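Hypothetical protein (Sus scrofa, PDB 3WOC) is a jacalin-like lectin of boar sperm, derived from the prostate, that binds heparin and may take part in capacitation. Local coordinates at residues 34-38 and 80-84; 69-73 and 112-116. All blocks are in the same frame, centred on the assembly; numbering follows the deposited sequence.

Overall arrangement
Both contacts join different sheets of the beta-prism, a fold of three four-stranded antiparallel sheets. Residues 81-84 and 70-73 begin two neighbouring strands of one sheet, so contacts 1 and 2 hold that sheet at two places, on opposite sides of the chain's centre and with centres about 21 Å apart; in contact 1 its partner is the sheet containing 37-44, in contact 2 that containing 114-122. Each rests on one backbone hydrogen bond amid branched aliphatic side chains. Contact 1 is the more buried and has a sulfate at its outer end, whereas contact 2 is partly buried and adds a bridging water. Val84 CG2 meets Ile73 CG2 at 4.0 Å, linking the two in the interior.

Contact 1: residues 34-38 and 80-84; sequences VGLIK and FLQHV. With SO4 (sulfate ion), chain G.
Leu36 and Ile37 carry this contact, packing against Phe80, Leu81 and Val84, while the residues around them hold a sulfate. The anion, probably from the crystallisation liquor, receives a hydrogen bond from Val34 N to its O3 (3.2 Å). At Gly35 the backbone turns with a positive phi of 91°, a conformation in which a side chain would be pressed against the preceding carbonyl oxygen, so glycine suits the bend. Leu36 then faces two ways. Its CG and methyls border the sulfate, while CD2 alone reaches the Phe80 ring, coming obliquely to within 4.0 Å of CD2 of that ring.

Ile37 lies deeper. Its backbone N donates to Leu81 O over 2.9 Å in a nearly straight bond (N-H...O 164°), with the donor tilted somewhat from the carbonyl plane. The side chain points at the opposite segment, and an extended chi2 of 168° carries CD1 across to a place between two residues: it lies 3.8 Å from Leu81 CD2 and 4.0 Å from Val84 CB. A long, beta-branched residue suits this position, since CG2 also rests on Leu81 CD2 while CG1 runs on over the carbonyl oxygen of Gln82. Lys38 turns back from the interface, and its bends at chi3 and chi4 bring NZ to sulfate O4 at 3.0 Å, where its charge would favour the anion; Tyr125 O is a second partner of the same NZ.

In the fold, strand 37-44 belongs to one sheet of the prism and strand 81-88 to another. Ile127, at the start of strand 127-135 in the third sheet, hydrogen-bonds through its backbone with both Ile37 and Leu81, so all three sheets converge here.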
# COMPACT_ATOMS: atom_id res chain seq x y z
N VAL A 34 13.15 7.68 -10.32
CA VAL A 34 12.54 7.25 -11.59
C VAL A 34 11.00 7.20 -11.52
O VAL A 34 10.33 7.07 -12.54
CB VAL A 34 13.12 5.91 -12.10
CG1 VAL A 34 14.63 6.02 -12.29
CG2 VAL A 34 12.77 4.75 -11.17
N GLY A 35 10.46 7.31 -10.31
CA GLY A 35 9.02 7.41 -10.11
C GLY A 35 8.28 6.10 -9.89
O GLY A 35 7.09 6.01 -10.18
N LEU A 36 8.98 5.08 -9.39
CA LEU A 36 8.33 3.83 -9.03
C LEU A 36 8.23 3.69 -7.51
O LEU A 36 9.02 4.28 -6.77
CB LEU A 36 9.03 2.61 -9.66
CG LEU A 36 10.46 2.22 -9.31
CD1 LEU A 36 10.53 1.39 -8.04
CD2 LEU A 36 11.08 1.45 -10.46
N ILE A 37 7.26 2.91 -7.05
CA ILE A 37 7.08 2.68 -5.63
C ILE A 37 8.01 1.58 -5.15
O ILE A 37 7.95 0.45 -5.61
CB ILE A 37 5.59 2.41 -5.27
CG1 ILE A 37 4.77 3.68 -5.55
CG2 ILE A 37 5.45 1.97 -3.81
CD1 ILE A 37 3.26 3.49 -5.51
N LYS A 38 8.89 1.94 -4.21
CA LYS A 38 9.96 1.06 -3.74
C LYS A 38 9.55 0.23 -2.54
O LYS A 38 9.93 -0.94 -2.43
CB LYS A 38 11.20 1.89 -3.40
CG LYS A 38 11.78 2.66 -4.58
CD LYS A 38 13.09 3.35 -4.21
CE LYS A 38 14.21 2.36 -3.90
NZ LYS A 38 14.63 1.58 -5.09
N PHE A 80 7.16 -2.88 -12.36
CA PHE A 80 7.04 -2.47 -10.96
C PHE A 80 5.78 -1.63 -10.77
O PHE A 80 5.28 -1.02 -11.72
CB PHE A 80 8.26 -1.66 -10.53
CG PHE A 80 9.57 -2.39 -10.70
CD1 PHE A 80 10.04 -3.24 -9.71
CD2 PHE A 80 10.33 -2.20 -11.85
CE1 PHE A 80 11.24 -3.92 -9.87
CE2 PHE A 80 11.54 -2.87 -12.01
CZ PHE A 80 11.99 -3.74 -11.02
N LEU A 81 5.27 -1.62 -9.54
CA LEU A 81 4.20 -0.71 -9.16
C LEU A 81 4.68 0.73 -9.36
O LEU A 81 5.68 1.14 -8.78
CB LEU A 81 3.79 -0.94 -7.70
CG LEU A 81 2.70 -0.05 -7.10
CD1 LEU A 81 1.35 -0.32 -7.75
CD2 LEU A 81 2.64 -0.25 -5.60
N GLN A 82 3.96 1.46 -10.21
CA GLN A 82 4.33 2.82 -10.60
C GLN A 82 3.63 3.87 -9.75
O GLN A 82 4.26 4.75 -9.18
CB GLN A 82 3.99 3.08 -12.07
CG GLN A 82 4.88 2.38 -13.09
CD GLN A 82 6.27 2.98 -13.20
OE1 GLN A 82 6.53 4.09 -12.73
NE2 GLN A 82 7.17 2.24 -13.83
N HIS A 83 2.31 3.76 -9.68
CA HIS A 83 1.47 4.81 -9.12
C HIS A 83 0.36 4.23 -8.26
O HIS A 83 -0.22 3.20 -8.58
CB HIS A 83 0.88 5.65 -10.26
CG HIS A 83 -0.12 6.67 -9.82
ND1 HIS A 83 0.24 7.91 -9.34
CD2 HIS A 83 -1.47 6.64 -9.80
CE1 HIS A 83 -0.85 8.59 -9.03
NE2 HIS A 83 -1.90 7.85 -9.30
N VAL A 84 0.08 4.91 -7.15
CA VAL A 84 -1.08 4.62 -6.32
C VAL A 84 -1.74 5.94 -5.90
O VAL A 84 -1.07 6.86 -5.44
CB VAL A 84 -0.69 3.73 -5.10
CG1 VAL A 84 -1.35 4.19 -3.82
CG2 VAL A 84 -1.04 2.27 -5.39
S SO4 G . 14.62 4.02 -8.10
O1 SO4 G . 15.32 3.10 -9.00
O2 SO4 G . 13.23 3.61 -7.98
O3 SO4 G . 14.66 5.37 -8.64
O4 SO4 G . 15.26 4.00 -6.79

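Contact 2: residues 69-73 and 112-116; sequences HIISI and GQVLE
Ile70, Val114 and Leu115 form the tight part of this contact. Leu115 N donates to Ile70 O over 2.9 Å with an N-H...O angle of 165°, and the two side chains lie alongside each other, pointing the same way, with Ile70 CB 3.7 Å from Leu115 CB. Because Leu115 CG stands anti to the backbone N (chi1 -170°), the branch leans over Ile70 and CD2 comes against its CB, CG1 and CG2. Farther in, Ile73 crosses the Leu115 side chain at about a right angle, its CD1 4.0 Å from Leu115 CD1 and close to CD2 as well; the forked end of leucine lets it touch both isoleucines. Val114 packs as closely, its CG1 within 3.5 Å of His69 CB. A compact valine fills the buried space between the partly exposed His69 and Ile71.

A water joins the other two backbone polar atoms of the Ile70-Leu115 pair: it accepts from Ile70 N and donates to Leu115 O, each at 2.8 Å. The short strand segments stand at 92° to each other, consistent with one direct bond and one water bridge rather than continuous pairing.

Toward solvent the packing is looser. The His69 ring lies obliquely to Val114 CG1, while CG2 lies near ND1 and CG at longer range. Ile71 offers one methyl, CG2, to Val114 CG1 (3.9 Å), and the rest of its side chain leads away.

Strand 70-77 sits in its sheet beside strand 81-88, with a classic beta bulge where Ile71 and Ser72 both face Ile87. Strand 114-122 is paired in a different sheet with strand 127-135, whose Phe132 and Trp134 touch both Ile73 and Leu115 and cover the inner end of the contact.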
# COMPACT_ATOMS: atom_id res chain seq x y z
N HIS A 69 -10.96 6.88 6.58
CA HIS A 69 -10.50 5.56 6.12
C HIS A 69 -10.23 5.55 4.62
O HIS A 69 -10.80 6.35 3.88
CB HIS A 69 -11.56 4.51 6.43
CG HIS A 69 -11.95 4.42 7.87
ND1 HIS A 69 -11.11 3.92 8.84
CD2 HIS A 69 -13.10 4.74 8.51
CE1 HIS A 69 -11.72 3.95 10.01
NE2 HIS A 69 -12.93 4.44 9.83
N ILE A 70 -9.37 4.63 4.18
CA ILE A 70 -9.19 4.35 2.75
C ILE A 70 -10.32 3.43 2.30
O ILE A 70 -10.54 2.37 2.90
CB ILE A 70 -7.83 3.64 2.45
CG1 ILE A 70 -6.64 4.32 3.15
CG2 ILE A 70 -7.61 3.47 0.93
CD1 ILE A 70 -6.24 5.68 2.60
N ILE A 71 -11.05 3.82 1.26
CA ILE A 71 -12.16 3.00 0.76
C ILE A 71 -11.98 2.47 -0.67
O ILE A 71 -12.66 1.53 -1.08
CB ILE A 71 -13.56 3.66 0.97
CG1 ILE A 71 -13.60 5.09 0.41
CG2 ILE A 71 -13.94 3.66 2.44
CD1 ILE A 71 -14.12 5.17 -1.01
N SER A 72 -11.07 3.09 -1.43
CA SER A 72 -10.71 2.57 -2.77
C SER A 72 -9.30 2.98 -3.20
O SER A 72 -8.75 3.95 -2.70
CB SER A 72 -11.75 2.96 -3.83
OG SER A 72 -11.73 4.35 -4.11
N ILE A 73 -8.73 2.21 -4.13
CA ILE A 73 -7.36 2.45 -4.59
C ILE A 73 -7.23 2.30 -6.10
O ILE A 73 -7.42 1.21 -6.65
CB ILE A 73 -6.34 1.53 -3.85
CG1 ILE A 73 -6.37 1.82 -2.34
CG2 ILE A 73 -4.92 1.73 -4.41
CD1 ILE A 73 -5.78 0.75 -1.48
N GLY A 112 -19.03 -0.30 2.78
CA GLY A 112 -18.89 -0.05 4.21
C GLY A 112 -17.53 -0.47 4.74
O GLY A 112 -17.04 0.10 5.71
N GLN A 113 -16.94 -1.47 4.09
CA GLN A 113 -15.60 -1.95 4.43
C GLN A 113 -14.54 -0.93 4.05
O GLN A 113 -14.72 -0.12 3.13
CB GLN A 113 -15.30 -3.27 3.73
CG GLN A 113 -16.10 -4.45 4.24
CD GLN A 113 -15.73 -5.74 3.54
OE1 GLN A 113 -15.54 -5.79 2.33
NE2 GLN A 113 -15.61 -6.81 4.32
N VAL A 114 -13.43 -0.97 4.79
CA VAL A 114 -12.32 -0.04 4.58
C VAL A 114 -11.00 -0.82 4.56
O VAL A 114 -10.97 -2.00 4.94
CB VAL A 114 -12.28 1.07 5.68
CG1 VAL A 114 -13.63 1.77 5.80
CG2 VAL A 114 -11.83 0.51 7.04
N LEU A 115 -9.93 -0.17 4.12
CA LEU A 115 -8.62 -0.79 4.07
C LEU A 115 -8.08 -1.03 5.48
O LEU A 115 -8.03 -0.10 6.29
CB LEU A 115 -7.64 0.08 3.27
CG LEU A 115 -6.27 -0.49 2.89
CD1 LEU A 115 -6.39 -1.50 1.75
CD2 LEU A 115 -5.31 0.63 2.51
N GLU A 116 -7.70 -2.27 5.76
CA GLU A 116 -7.11 -2.60 7.06
C GLU A 116 -5.84 -3.44 6.93
O GLU A 116 -5.25 -3.84 7.94
CB GLU A 116 -8.14 -3.23 8.02
CG GLU A 116 -8.94 -4.40 7.46
CD GLU A 116 -10.05 -4.88 8.42
OE1 GLU A 116 -10.37 -6.08 8.39
OE2 GLU A 116 -10.60 -4.05 9.18
O HOH W 1 -8.60 2.63 5.95